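PDB 6U1U: ANGPTL4 C-terminal chain from Homo sapiens, which is the C-terminal fibrinogen-like domain of a secreted protein that mediates inactivation of lipoprotein lipase and so helps regulate triglyceride clearance from the blood. Local coordinates for residues A[91-105]-A[192-204]. Numbering follows the deposited sequence.
Sequences VQLRDWDGNAELLQF and KGIFWKTWRGRYY. With PLM (palmitic acid), chain B.
Leu-93 and Glu-101, a backbone-bonded pair in the antiparallel hairpin of strands 87-94 and 100-109, face Trp-196 and Trp-199 of segment 192-204, the CA atoms of Leu-93 and Trp-196 lying 8.4 Å apart; this packs a main-sheet hairpin of the fibrinogen-like domain against the short strand and helical turn of 195-200, with palmitate touching both sides (Phe-105; Trp-196, Lys-197). Leu-93 CD1 lies 4.0 Å from the centroid of the five-membered ring of Trp-196, 28° off the normal, a CH-pi contact, while palmitate CE meets the edge of that indole at CH2 (3.6 Å). The Trp-199 ring lies between Glu-101 CB, 3.6 Å from its six-membered centroid, and Arg-200 CG of its own segment. Replacing Trp-199 by an alanine removes this ring and is likely to leave a gap there, with the Arg-200 guanidinium freer to turn. That guanidinium grips Asp-95 side-on, a salt bridge in which NE (3.0 Å) and NH2 both reach OD2, which lies in the guanidinium plane. With CG between backbone N and carbonyl carbon (chi1 68°), Asp-95 turns OD1 toward the backbone N atoms of Asp-97, completing an Asx turn, and Asn-99. Beyond it, Trp-96 N donates to Tyr-204 OH at 2.9 Å, nearly straight at 166°.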
loop_
_atom_site.group_PDB
_atom_site.type_symbol
_atom_site.label_atom_id
_atom_site.label_comp_id
_atom_site.label_asym_id
_atom_site.label_seq_id
_atom_site.Cartn_x
_atom_site.Cartn_y
_atom_site.Cartn_z
ATOM N N VAL A 91 2.057 -8.003 -0.833
ATOM C CA VAL A 91 1.725 -7.216 -2.009
ATOM C C VAL A 91 1.348 -8.219 -3.083
ATOM O O VAL A 91 2.153 -9.096 -3.410
ATOM C CB VAL A 91 2.904 -6.343 -2.458
ATOM C CG1 VAL A 91 2.570 -5.652 -3.792
ATOM C CG2 VAL A 91 3.236 -5.284 -1.375
ATOM N N GLN A 92 0.125 -8.128 -3.599
ATOM C CA GLN A 92 -0.370 -9.110 -4.562
ATOM C C GLN A 92 -0.753 -8.394 -5.841
ATOM O O GLN A 92 -1.508 -7.413 -5.801
ATOM C CB GLN A 92 -1.536 -9.894 -3.984
ATOM C CG GLN A 92 -1.103 -10.438 -2.602
ATOM C CD GLN A 92 -2.049 -11.391 -1.904
ATOM O OE1 GLN A 92 -3.268 -11.383 -2.117
ATOM N NE2 GLN A 92 -1.476 -12.199 -1.006
ATOM N N LEU A 93 -0.224 -8.884 -6.970
ATOM C CA LEU A 93 -0.349 -8.219 -8.260
ATOM C C LEU A 93 -0.939 -9.179 -9.280
ATOM O O LEU A 93 -0.660 -10.377 -9.247
ATOM C CB LEU A 93 1.020 -7.729 -8.780
ATOM C CG LEU A 93 1.944 -7.040 -7.758
ATOM C CD1 LEU A 93 3.366 -6.806 -8.317
ATOM C CD2 LEU A 93 1.322 -5.699 -7.305
ATOM N N ARG A 94 -1.756 -8.642 -10.204
ATOM C CA ARG A 94 -2.367 -9.469 -11.242
ATOM C C ARG A 94 -2.200 -8.772 -12.584
ATOM O O ARG A 94 -2.405 -7.552 -12.685
ATOM C CB ARG A 94 -3.863 -9.731 -10.955
ATOM C CG ARG A 94 -4.525 -10.699 -11.951
ATOM C CD ARG A 94 -6.040 -10.743 -11.752
ATOM N NE ARG A 94 -6.415 -10.996 -10.357
ATOM C CZ ARG A 94 -7.555 -10.585 -9.794
ATOM N NH1 ARG A 94 -8.445 -9.889 -10.508
ATOM N NH2 ARG A 94 -7.807 -10.873 -8.511
ATOM N N ASP A 95 -1.813 -9.529 -13.617
ATOM C CA ASP A 95 -1.654 -8.889 -14.909
ATOM C C ASP A 95 -2.869 -9.222 -15.759
ATOM O O ASP A 95 -3.824 -9.852 -15.301
ATOM C CB ASP A 95 -0.318 -9.267 -15.585
ATOM C CG ASP A 95 -0.249 -10.731 -16.023
ATOM O OD1 ASP A 95 -1.301 -11.390 -16.146
ATOM O OD2 ASP A 95 0.881 -11.215 -16.230
ATOM N N TRP A 96 -2.840 -8.764 -17.004
ATOM C CA TRP A 96 -4.030 -8.880 -17.835
ATOM C C TRP A 96 -4.154 -10.239 -18.498
ATOM O O TRP A 96 -5.171 -10.505 -19.154
ATOM C CB TRP A 96 -4.033 -7.774 -18.873
ATOM C CG TRP A 96 -4.415 -6.452 -18.249
ATOM C CD1 TRP A 96 -3.559 -5.532 -17.736
ATOM C CD2 TRP A 96 -5.733 -5.932 -18.060
ATOM N NE1 TRP A 96 -4.264 -4.470 -17.236
ATOM C CE2 TRP A 96 -5.598 -4.684 -17.426
ATOM C CE3 TRP A 96 -7.019 -6.401 -18.358
ATOM C CZ2 TRP A 96 -6.693 -3.884 -17.100
ATOM C CZ3 TRP A 96 -8.117 -5.603 -18.035
ATOM C CH2 TRP A 96 -7.948 -4.359 -17.409
ATOM N N ASP A 97 -3.183 -11.112 -18.295
ATOM C CA ASP A 97 -3.324 -12.504 -18.684
ATOM C C ASP A 97 -3.695 -13.404 -17.514
ATOM O O ASP A 97 -3.631 -14.632 -17.641
ATOM C CB ASP A 97 -2.038 -12.983 -19.325
ATOM C CG ASP A 97 -1.839 -12.392 -20.691
ATOM O OD1 ASP A 97 -2.823 -12.373 -21.456
ATOM O OD2 ASP A 97 -0.708 -11.945 -20.983
ATOM N N GLY A 98 -4.050 -12.825 -16.370
ATOM C CA GLY A 98 -4.463 -13.601 -15.224
ATOM C C GLY A 98 -3.346 -14.133 -14.347
ATOM O O GLY A 98 -3.641 -14.810 -13.354
ATOM N N ASN A 99 -2.087 -13.847 -14.668
ATOM C CA ASN A 99 -0.989 -14.244 -13.796
ATOM C C ASN A 99 -1.027 -13.410 -12.527
ATOM O O ASN A 99 -1.309 -12.216 -12.576
ATOM C CB ASN A 99 0.355 -14.037 -14.481
ATOM C CG ASN A 99 0.447 -14.747 -15.807
ATOM O OD1 ASN A 99 0.677 -14.129 -16.856
ATOM N ND2 ASN A 99 0.286 -16.058 -15.766
ATOM N N ALA A 100 -0.759 -14.043 -11.392
ATOM C CA ALA A 100 -0.636 -13.320 -10.130
ATOM C C ALA A 100 0.782 -13.439 -9.590
ATOM O O ALA A 100 1.447 -14.471 -9.755
ATOM C CB ALA A 100 -1.628 -13.830 -9.090
ATOM N N GLU A 101 1.245 -12.364 -8.940
ATOM C CA GLU A 101 2.552 -12.308 -8.300
ATOM C C GLU A 101 2.358 -11.945 -6.837
ATOM O O GLU A 101 1.760 -10.900 -6.531
ATOM C CB GLU A 101 3.437 -11.294 -9.009
ATOM C CG GLU A 101 4.810 -11.096 -8.401
ATOM C CD GLU A 101 5.762 -12.267 -8.718
ATOM O OE1 GLU A 101 6.980 -12.040 -8.683
ATOM O OE2 GLU A 101 5.287 -13.394 -8.979
ATOM N N LEU A 102 2.833 -12.810 -5.931
ATOM C CA LEU A 102 2.602 -12.654 -4.497
ATOM C C LEU A 102 3.933 -12.390 -3.808
ATOM O O LEU A 102 4.826 -13.246 -3.815
ATOM C CB LEU A 102 1.891 -13.884 -3.925
ATOM C CG LEU A 102 0.683 -14.361 -4.745
ATOM C CD1 LEU A 102 0.092 -15.711 -4.249
ATOM C CD2 LEU A 102 -0.429 -13.313 -4.809
ATOM N N LEU A 103 4.081 -11.183 -3.263
ATOM C CA LEU A 103 5.280 -10.711 -2.587
ATOM C C LEU A 103 4.981 -10.485 -1.115
ATOM O O LEU A 103 3.850 -10.182 -0.741
ATOM C CB LEU A 103 5.776 -9.389 -3.188
ATOM C CG LEU A 103 5.795 -9.387 -4.715
ATOM C CD1 LEU A 103 6.201 -8.033 -5.258
ATOM C CD2 LEU A 103 6.762 -10.488 -5.196
ATOM N N GLN A 104 6.008 -10.621 -0.278
ATOM C CA GLN A 104 5.856 -10.316 1.137
ATOM C C GLN A 104 7.149 -9.697 1.623
ATOM O O GLN A 104 8.224 -10.199 1.294
ATOM C CB GLN A 104 5.543 -11.589 1.944
ATOM C CG GLN A 104 4.959 -11.372 3.296
ATOM C CD GLN A 104 4.451 -12.693 3.912
ATOM O OE1 GLN A 104 4.832 -13.050 5.011
ATOM N NE2 GLN A 104 3.593 -13.386 3.203
ATOM N N PHE A 105 7.031 -8.675 2.446
ATOM C CA PHE A 105 8.211 -7.972 2.992
ATOM C C PHE A 105 7.965 -7.652 4.458
ATOM O O PHE A 105 6.861 -7.334 4.798
ATOM C CB PHE A 105 8.405 -6.621 2.298
ATOM C CG PHE A 105 8.457 -6.684 0.801
ATOM C CD1 PHE A 105 9.627 -6.977 0.149
ATOM C CD2 PHE A 105 7.330 -6.477 0.049
ATOM C CE1 PHE A 105 9.680 -7.053 -1.223
ATOM C CE2 PHE A 105 7.375 -6.567 -1.320
ATOM C CZ PHE A 105 8.548 -6.849 -1.952
ATOM N N LYS A 192 1.472 7.412 -15.363
ATOM C CA LYS A 192 0.633 7.701 -14.203
ATOM C C LYS A 192 -0.173 6.496 -13.754
ATOM O O LYS A 192 -1.092 6.658 -12.949
ATOM C CB LYS A 192 -0.321 8.854 -14.508
ATOM C CG LYS A 192 0.386 10.141 -14.963
ATOM C CD LYS A 192 -0.627 11.213 -15.301
ATOM C CE LYS A 192 -0.022 12.605 -15.149
ATOM N NZ LYS A 192 -0.374 13.251 -13.843
ATOM N N GLY A 193 0.154 5.294 -14.236
ATOM C CA GLY A 193 -0.650 4.116 -13.995
ATOM C C GLY A 193 -0.280 3.337 -12.740
ATOM O O GLY A 193 0.481 3.798 -11.883
ATOM N N ILE A 194 -0.813 2.119 -12.679
ATOM C CA ILE A 194 -0.641 1.177 -11.570
ATOM C C ILE A 194 0.494 0.252 -11.967
ATOM O O ILE A 194 0.309 -0.623 -12.821
ATOM C CB ILE A 194 -1.926 0.391 -11.325
ATOM C CG1 ILE A 194 -3.058 1.351 -10.983
ATOM C CG2 ILE A 194 -1.777 -0.645 -10.198
ATOM C CD1 ILE A 194 -4.388 0.629 -10.910
ATOM N N PHE A 195 1.673 0.419 -11.369
ATOM C CA PHE A 195 2.806 -0.352 -11.864
ATOM C C PHE A 195 3.649 -0.881 -10.714
ATOM O O PHE A 195 3.667 -0.328 -9.610
ATOM C CB PHE A 195 3.672 0.483 -12.826
ATOM C CG PHE A 195 4.494 1.558 -12.157
ATOM C CD1 PHE A 195 3.929 2.801 -11.841
ATOM C CD2 PHE A 195 5.849 1.343 -11.870
ATOM C CE1 PHE A 195 4.718 3.785 -11.225
ATOM C CE2 PHE A 195 6.633 2.336 -11.277
ATOM C CZ PHE A 195 6.067 3.543 -10.961
ATOM N N TRP A 196 4.418 -1.916 -10.999
ATOM C CA TRP A 196 5.461 -2.500 -10.116
ATOM C C TRP A 196 6.594 -2.854 -11.088
ATOM O O TRP A 196 6.488 -3.837 -11.746
ATOM C CB TRP A 196 4.952 -3.715 -9.356
ATOM C CG TRP A 196 5.879 -4.200 -8.292
ATOM C CD1 TRP A 196 6.911 -5.066 -8.426
ATOM C CD2 TRP A 196 5.827 -3.870 -6.901
ATOM N NE1 TRP A 196 7.520 -5.281 -7.236
ATOM C CE2 TRP A 196 6.883 -4.557 -6.277
ATOM C CE3 TRP A 196 5.003 -3.053 -6.135
ATOM C CZ2 TRP A 196 7.120 -4.462 -4.917
ATOM C CZ3 TRP A 196 5.234 -2.959 -4.793
ATOM C CH2 TRP A 196 6.289 -3.639 -4.204
ATOM N N LYS A 197 7.637 -2.049 -11.104
ATOM C CA LYS A 197 8.574 -2.067 -12.230
ATOM C C LYS A 197 9.225 -3.432 -12.402
ATOM O O LYS A 197 9.264 -3.971 -13.517
ATOM C CB LYS A 197 9.632 -0.981 -12.049
ATOM C CG LYS A 197 10.686 -0.976 -13.214
ATOM C CD LYS A 197 11.531 0.266 -13.157
ATOM C CE LYS A 197 12.603 0.129 -12.078
ATOM N NZ LYS A 197 13.242 1.448 -11.725
ATOM N N THR A 198 9.652 -4.047 -11.305
ATOM C CA THR A 198 10.424 -5.289 -11.400
ATOM C C THR A 198 9.607 -6.526 -11.753
ATOM O O THR A 198 10.208 -7.577 -12.005
ATOM C CB THR A 198 11.172 -5.551 -10.089
ATOM O OG1 THR A 198 10.247 -5.547 -8.996
ATOM C CG2 THR A 198 12.203 -4.490 -9.852
ATOM N N TRP A 199 8.275 -6.460 -11.798
ATOM C CA TRP A 199 7.508 -7.598 -12.307
ATOM C C TRP A 199 7.223 -7.421 -13.800
ATOM O O TRP A 199 7.851 -8.074 -14.637
ATOM C CB TRP A 199 6.233 -7.818 -11.486
ATOM C CG TRP A 199 5.552 -9.115 -11.842
ATOM C CD1 TRP A 199 6.165 -10.318 -12.083
ATOM C CD2 TRP A 199 4.143 -9.341 -12.000
ATOM N NE1 TRP A 199 5.224 -11.273 -12.396
ATOM C CE2 TRP A 199 3.977 -10.700 -12.355
ATOM C CE3 TRP A 199 3.006 -8.524 -11.903
ATOM C CZ2 TRP A 199 2.725 -11.268 -12.566
ATOM C CZ3 TRP A 199 1.744 -9.101 -12.131
ATOM C CH2 TRP A 199 1.619 -10.453 -12.465
ATOM N N ARG A 200 6.312 -6.521 -14.163
ATOM C CA ARG A 200 5.911 -6.415 -15.561
ATOM C C ARG A 200 6.470 -5.200 -16.277
ATOM O O ARG A 200 6.180 -5.019 -17.469
ATOM C CB ARG A 200 4.386 -6.426 -15.684
ATOM C CG ARG A 200 3.764 -7.791 -15.416
ATOM C CD ARG A 200 4.296 -8.842 -16.357
ATOM N NE ARG A 200 3.659 -10.143 -16.165
ATOM C CZ ARG A 200 4.333 -11.271 -15.941
ATOM N NH1 ARG A 200 5.660 -11.256 -15.880
ATOM N NH2 ARG A 200 3.682 -12.415 -15.777
ATOM N N GLY A 201 7.228 -4.355 -15.599
ATOM C CA GLY A 201 7.841 -3.211 -16.232
ATOM C C GLY A 201 7.263 -1.894 -15.719
ATOM O O GLY A 201 6.168 -1.831 -15.150
ATOM N N ARG A 202 8.017 -0.818 -15.969
ATOM C CA ARG A 202 7.631 0.518 -15.508
ATOM C C ARG A 202 6.283 0.950 -16.075
ATOM O O ARG A 202 5.518 1.644 -15.408
ATOM C CB ARG A 202 8.720 1.530 -15.883
ATOM C CG ARG A 202 8.351 3.016 -15.721
ATOM C CD ARG A 202 8.170 3.386 -14.263
ATOM N NE ARG A 202 7.759 4.772 -14.037
ATOM C CZ ARG A 202 6.495 5.174 -14.057
ATOM N NH1 ARG A 202 5.523 4.313 -14.357
ATOM N NH2 ARG A 202 6.196 6.443 -13.819
ATOM N N TYR A 203 5.961 0.574 -17.308
ATOM C CA TYR A 203 4.741 1.116 -17.886
ATOM C C TYR A 203 3.706 0.053 -18.192
ATOM O O TYR A 203 2.831 0.273 -19.037
ATOM C CB TYR A 203 5.056 1.906 -19.146
ATOM C CG TYR A 203 6.107 2.992 -18.992
ATOM C CD1 TYR A 203 7.474 2.681 -18.988
ATOM C CD2 TYR A 203 5.746 4.314 -18.881
ATOM C CE1 TYR A 203 8.429 3.668 -18.906
ATOM C CE2 TYR A 203 6.695 5.295 -18.757
ATOM C CZ TYR A 203 8.030 4.974 -18.772
ATOM O OH TYR A 203 8.972 5.961 -18.649
ATOM N N TYR A 204 3.776 -1.086 -17.528
ATOM C CA TYR A 204 2.708 -2.065 -17.645
ATOM C C TYR A 204 1.591 -1.707 -16.664
ATOM O O TYR A 204 1.842 -1.665 -15.454
ATOM C CB TYR A 204 3.236 -3.466 -17.349
ATOM C CG TYR A 204 2.208 -4.531 -17.636
ATOM C CD1 TYR A 204 2.144 -5.151 -18.885
ATOM C CD2 TYR A 204 1.277 -4.916 -16.673
ATOM C CE1 TYR A 204 1.194 -6.106 -19.152
ATOM C CE2 TYR A 204 0.328 -5.869 -16.931
ATOM C CZ TYR A 204 0.279 -6.462 -18.176
ATOM O OH TYR A 204 -0.682 -7.420 -18.414
HETATM C C1 PLM B . 13.979 2.001 -8.294
HETATM O O1 PLM B . 13.513 2.940 -8.978
HETATM O O2 PLM B . 14.136 0.853 -8.729
HETATM C C2 PLM B . 14.445 2.304 -6.875
HETATM C C3 PLM B . 14.340 1.248 -5.816
HETATM C C4 PLM B . 14.029 1.842 -4.451
HETATM C C5 PLM B . 13.331 0.931 -3.479
HETATM C C6 PLM B . 12.468 1.631 -2.446
HETATM C C7 PLM B . 11.310 0.808 -1.944
HETATM C C8 PLM B . 10.138 1.564 -1.371
HETATM C C9 PLM B . 9.059 1.809 -2.366
HETATM C CA PLM B . 7.694 1.486 -1.920
HETATM C CB PLM B . 7.398 0.053 -1.717
HETATM C CC PLM B . 6.179 -0.146 -0.909
HETATM C CD PLM B . 5.611 -1.496 -0.954
HETATM C CE PLM B . 6.636 -2.550 -0.797
HETATM C CF PLM B . 6.719 -3.186 0.535
HETATM C CG PLM B . 7.989 -2.863 1.249
HETATM O O HOH W 1 -0.663 -8.691 -20.662
#